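Local coordinates for ribokinase (Cryptococcus neoformans var. grubii serotype A, PDB 6CW5), which probably catalyses the magnesium-dependent transfer of a phosphoryl group from ATP to O-5 of D-ribose, giving D-ribose 5-phosphate and ADP, at residues Gly76-Val79 and Lys80-Glu84; Asp235-Ser238 and Lys239-Ile243. All coordinates share one frame; numbering follows the deposited sequence.

Interaction 1 (Gly76-Val79 and Lys80-Glu84)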
loop_
_atom_site.group_PDB
_atom_site.type_symbol
_atom_site.label_atom_id
_atom_site.label_comp_id
_atom_site.label_asym_id
_atom_site.label_seq_id
_atom_site.Cartn_x
_atom_site.Cartn_y
_atom_site.Cartn_z
ATOM N N GLY A 76 -5.880 -23.148 0.091
ATOM C CA GLY A 76 -5.651 -22.849 1.486
ATOM C C GLY A 76 -6.894 -22.852 2.333
ATOM O O GLY A 76 -6.813 -22.489 3.522
ATOM N N ILE A 77 -8.042 -23.247 1.798
ATOM C CA ILE A 77 -9.275 -23.193 2.578
ATOM C C ILE A 77 -9.153 -24.020 3.854
ATOM O O ILE A 77 -9.694 -23.638 4.898
ATOM C CB ILE A 77 -10.464 -23.628 1.699
ATOM C CG1 ILE A 77 -10.785 -22.517 0.695
ATOM C CG2 ILE A 77 -11.688 -23.958 2.542
ATOM C CD1 ILE A 77 -11.630 -23.001 -0.497
ATOM N N TRP A 78 -8.388 -25.118 3.820
ATOM C CA TRP A 78 -8.216 -25.924 5.028
ATOM C C TRP A 78 -7.507 -25.145 6.136
ATOM O O TRP A 78 -7.742 -25.403 7.323
ATOM C CB TRP A 78 -7.471 -27.226 4.695
ATOM C CG TRP A 78 -6.046 -27.020 4.216
ATOM C CD1 TRP A 78 -5.639 -26.779 2.942
ATOM C CD2 TRP A 78 -4.858 -27.049 5.018
ATOM N NE1 TRP A 78 -4.268 -26.655 2.897
ATOM C CE2 TRP A 78 -3.767 -26.822 4.159
ATOM C CE3 TRP A 78 -4.610 -27.257 6.378
ATOM C CZ2 TRP A 78 -2.443 -26.789 4.617
ATOM C CZ3 TRP A 78 -3.291 -27.234 6.826
ATOM C CH2 TRP A 78 -2.233 -27.006 5.947
ATOM N N VAL A 79 -6.665 -24.175 5.778
ATOM C CA VAL A 79 -6.062 -23.304 6.788
ATOM C C VAL A 79 -7.092 -22.313 7.313
ATOM O O VAL A 79 -7.161 -22.045 8.518
ATOM C CB VAL A 79 -4.838 -22.576 6.213
ATOM C CG1 VAL A 79 -4.156 -21.719 7.300
ATOM C CG2 VAL A 79 -3.852 -23.584 5.588
ATOM N N LYS A 80 -7.899 -21.740 6.416
ATOM C CA LYS A 80 -8.997 -20.876 6.850
ATOM C C LYS A 80 -9.923 -21.617 7.813
ATOM O O LYS A 80 -10.394 -21.045 8.806
ATOM C CB LYS A 80 -9.774 -20.373 5.629
ATOM C CG LYS A 80 -10.904 -19.370 5.941
ATOM C CD LYS A 80 -11.485 -18.766 4.662
ATOM C CE LYS A 80 -12.812 -18.025 4.932
ATOM N NZ LYS A 80 -13.904 -18.933 5.302
ATOM N N GLU A 81 -10.178 -22.895 7.550
ATOM C CA GLU A 81 -11.069 -23.658 8.424
ATOM C C GLU A 81 -10.425 -23.947 9.776
ATOM O O GLU A 81 -11.126 -23.992 10.793
ATOM C CB GLU A 81 -11.477 -24.954 7.728
ATOM C CG GLU A 81 -12.180 -24.681 6.425
ATOM C CD GLU A 81 -12.600 -25.936 5.713
ATOM O OE1 GLU A 81 -11.902 -26.963 5.846
ATOM O OE2 GLU A 81 -13.643 -25.888 5.029
ATOM N N MET A 82 -9.105 -24.163 9.807
ATOM C CA MET A 82 -8.403 -24.311 11.081
ATOM C C MET A 82 -8.485 -23.030 11.892
ATOM O O MET A 82 -8.740 -23.057 13.103
ATOM C CB MET A 82 -6.931 -24.666 10.851
ATOM C CG MET A 82 -6.642 -26.060 10.367
ATOM S SD MET A 82 -4.849 -26.315 10.269
ATOM C CE MET A 82 -4.365 -25.982 11.965
ATOM N N LEU A 83 -8.229 -21.897 11.242
ATOM C CA LEU A 83 -8.330 -20.611 11.926
ATOM C C LEU A 83 -9.722 -20.425 12.511
ATOM O O LEU A 83 -9.879 -20.059 13.682
ATOM C CB LEU A 83 -7.999 -19.485 10.946
ATOM C CG LEU A 83 -6.536 -19.339 10.553
ATOM C CD1 LEU A 83 -6.432 -18.535 9.247
ATOM C CD2 LEU A 83 -5.748 -18.665 11.698
ATOM N N GLU A 84 -10.752 -20.707 11.716
ATOM C CA GLU A 84 -12.115 -20.557 12.212
ATOM C C GLU A 84 -12.388 -21.491 13.384
ATOM O O GLU A 84 -13.075 -21.108 14.342
ATOM C CB GLU A 84 -13.114 -20.797 11.075
ATOM C CG GLU A 84 -13.023 -19.707 10.013
ATOM C CD GLU A 84 -13.637 -20.088 8.677
ATOM O OE1 GLU A 84 -13.933 -21.282 8.474
ATOM O OE2 GLU A 84 -13.820 -19.186 7.828
#
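Lys-80, Glu-81, Met-82 and Leu-83 each donate a backbone N-H to the carbonyl four residues back, which makes Gly-76 to Leu-83 the first turns of an alpha-helix with Gly-76 at the N-cap. Gly-76 O also takes the N-H of Val-79, so two donors hold it. The bond from Glu-81 N to Ile-77 O is the shortest of the four, at 2.8 Å, and Leu-83 N meets Val-79 O at 2.9 Å.

Trp-78 and Met-82 lie side by side and point the same way. Met-82 SD comes within 3.9 Å of Trp-78 CZ3. It meets the six-membered ring obliquely, 5.0 Å from the centroid, in a Met-aromatic contact. With CG between its backbone N and carbonyl carbon (chi1 65°), the Trp-78 ring lies with one face against Val-79 CG2, which is 3.4 Å above the plane and over its centre. One face of the ring is thus covered by the next residue.

On the more exposed side, Glu-81 reaches back over the preceding turn. Its OE2 lies 3.7 Å from Ile-77 CG2, and its CG packs on Ile-77 O. Lys-80 NZ forms a short salt bridge with Glu-84 OE2, 2.5 Å long and on the syn side of the carboxylate, an oxygen that Thr-90 OG1 also bonds.

Trp-78, Val-79 and Met-82 also touch Ala-48 of strand 43-49, while Trp-78 packs near Ile-23 and Leu-83 near Ala-53, both predicted to bind substrate. Helix 77-85 runs between strands 66-73 and 93-96, both touched by Lys-80 and Leu-83, as the crossover of a beta-alpha-beta unit of the ribokinase fold, beside the predicted sugar site.

Interaction 2 (Asp235-Ser238 and Lys239-Ile243)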
loop_
_atom_site.group_PDB
_atom_site.type_symbol
_atom_site.label_atom_id
_atom_site.label_comp_id
_atom_site.label_asym_id
_atom_site.label_seq_id
_atom_site.Cartn_x
_atom_site.Cartn_y
_atom_site.Cartn_z
ATOM N N ASP A 235 17.517 8.976 15.883
ATOM C CA ASP A 235 16.591 9.895 15.224
ATOM C C ASP A 235 15.797 9.251 14.101
ATOM O O ASP A 235 14.785 9.826 13.680
ATOM C CB ASP A 235 17.322 11.105 14.653
ATOM C CG ASP A 235 17.920 11.995 15.732
ATOM O OD1 ASP A 235 17.365 12.036 16.847
ATOM O OD2 ASP A 235 18.949 12.645 15.450
ATOM N N TYR A 236 16.232 8.097 13.576
ATOM C CA TYR A 236 15.423 7.412 12.569
ATOM C C TYR A 236 14.250 6.674 13.184
ATOM O O TYR A 236 13.303 6.319 12.464
ATOM C CB TYR A 236 16.254 6.396 11.768
ATOM C CG TYR A 236 17.231 6.970 10.769
ATOM C CD1 TYR A 236 16.788 7.593 9.608
ATOM C CD2 TYR A 236 18.609 6.856 10.966
ATOM C CE1 TYR A 236 17.691 8.119 8.683
ATOM C CE2 TYR A 236 19.521 7.381 10.042
ATOM C CZ TYR A 236 19.053 8.001 8.909
ATOM O OH TYR A 236 19.937 8.518 7.997
ATOM N N PHE A 237 14.293 6.439 14.492
ATOM C CA PHE A 237 13.297 5.625 15.176
ATOM C C PHE A 237 12.262 6.583 15.764
ATOM O O PHE A 237 12.071 7.685 15.242
ATOM C CB PHE A 237 13.998 4.772 16.250
ATOM C CG PHE A 237 13.219 3.546 16.701
ATOM C CD1 PHE A 237 12.759 2.609 15.779
ATOM C CD2 PHE A 237 12.981 3.338 18.058
ATOM C CE1 PHE A 237 12.077 1.472 16.200
ATOM C CE2 PHE A 237 12.271 2.227 18.492
ATOM C CZ PHE A 237 11.809 1.296 17.565
ATOM N N SER A 238 11.579 6.185 16.828
ATOM C CA SER A 238 10.707 7.101 17.552
ATOM C C SER A 238 10.786 6.780 19.036
ATOM O O SER A 238 10.823 5.609 19.406
ATOM C CB SER A 238 9.250 6.956 17.087
ATOM O OG SER A 238 8.357 7.656 17.937
ATOM N N LYS A 239 10.754 7.816 19.881
ATOM C CA LYS A 239 10.814 7.587 21.329
ATOM C C LYS A 239 9.517 7.017 21.888
ATOM O O LYS A 239 9.466 6.661 23.066
ATOM C CB LYS A 239 11.180 8.891 22.029
ATOM C CG LYS A 239 12.659 9.262 21.779
ATOM C CD LYS A 239 13.090 10.509 22.548
ATOM C CE LYS A 239 14.578 10.844 22.278
ATOM N NZ LYS A 239 14.901 12.223 22.847
ATOM N N ASN A 240 8.475 6.905 21.078
ATOM C CA ASN A 240 7.200 6.435 21.596
ATOM C C ASN A 240 7.039 4.914 21.511
ATOM O O ASN A 240 6.043 4.398 22.017
ATOM C CB ASN A 240 6.088 7.162 20.856
ATOM C CG ASN A 240 6.135 8.656 21.134
ATOM O OD1 ASN A 240 6.396 9.059 22.264
ATOM N ND2 ASN A 240 5.946 9.471 20.112
ATOM N N VAL A 241 8.010 4.208 20.947
ATOM C CA VAL A 241 7.894 2.780 20.638
ATOM C C VAL A 241 8.446 1.950 21.795
ATOM O O VAL A 241 9.602 2.130 22.190
ATOM C CB VAL A 241 8.634 2.437 19.336
ATOM C CG1 VAL A 241 8.398 0.948 18.960
ATOM C CG2 VAL A 241 8.196 3.352 18.182
ATOM N N GLY A 242 7.617 1.047 22.349
ATOM C CA GLY A 242 8.141 0.038 23.256
ATOM C C GLY A 242 8.802 -1.086 22.469
ATOM O O GLY A 242 8.472 -1.338 21.310
ATOM N N ILE A 243 9.773 -1.757 23.088
ATOM C CA ILE A 243 10.546 -2.790 22.393
ATOM C C ILE A 243 10.560 -4.074 23.219
ATOM O O ILE A 243 10.867 -4.049 24.416
ATOM C CB ILE A 243 11.991 -2.334 22.101
ATOM C CG1 ILE A 243 11.987 -1.123 21.154
ATOM C CG2 ILE A 243 12.806 -3.495 21.499
ATOM C CD1 ILE A 243 13.232 -0.220 21.250
HETATM O O HOH W 1 11.502 3.924 21.556
#
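Phe-237 packs its ring against Val-241 and Ile-243 in the tight part of this contact. The Phe-237 and Val-241 side chains cross at about a right angle. Val-241 CG2 lies over one face of the ring, while CG1 is 3.7 Å from Phe-237 CZ. Ile-243 comes from the opposite direction, and its CD1 approaches Phe-237 CE2 obliquely at 3.8 Å. Phe-237 turns CG nearly opposite its backbone N (chi1 -159°), which carries the ring inward. There Trp-186, Phe-206, Leu-192 and Leu-231 also surround it.

The turn beside it is looser. Ser-238 to Val-241 form a type I beta turn, but its bond from Val-241 N to Ser-238 O is weak, at 3.5 Å. Ser-238 is buried, and its OG accepts from Asn-240 N at 3.2 Å and nearly straight (169°), which makes an ST turn. A water donates to Ser-238 O and Val-241 O, 2.8 Å and 2.7 Å away respectively, and so bridges the turn. The solvent side is the corner, where Lys-239 and Asn-240 are exposed and Lys-239 runs out extended.

The chemistry is split in two. Apolar packing buries the side chains of Phe-237, Val-241 and Ile-243 where the chain enters strand 242-246, while the serine hydroxyl and one water supplement the weak backbone bond of the turn.

In the fold
Interaction 1 comes first along the chain and closes before interaction 2 opens. They lie on opposite sides of the chain's centre, with centres 36 Å apart and nearest atoms about 24 Å apart, so they do not touch. Both belong to connections of the same nine-stranded mixed sheet. Helix 77-85 links strand 66-73 to strand 93-96 at one outer edge. Residues 235-243 lead from helix 220-233 into strand 242-246, next to strand 191-195 towards the other end. Interaction 1 is on the side of the predicted ribose site. Interaction 2 begins the strand that ends at Thr-246, a residue seen to bind ADP in this protein, though no ADP is bound to this chain here.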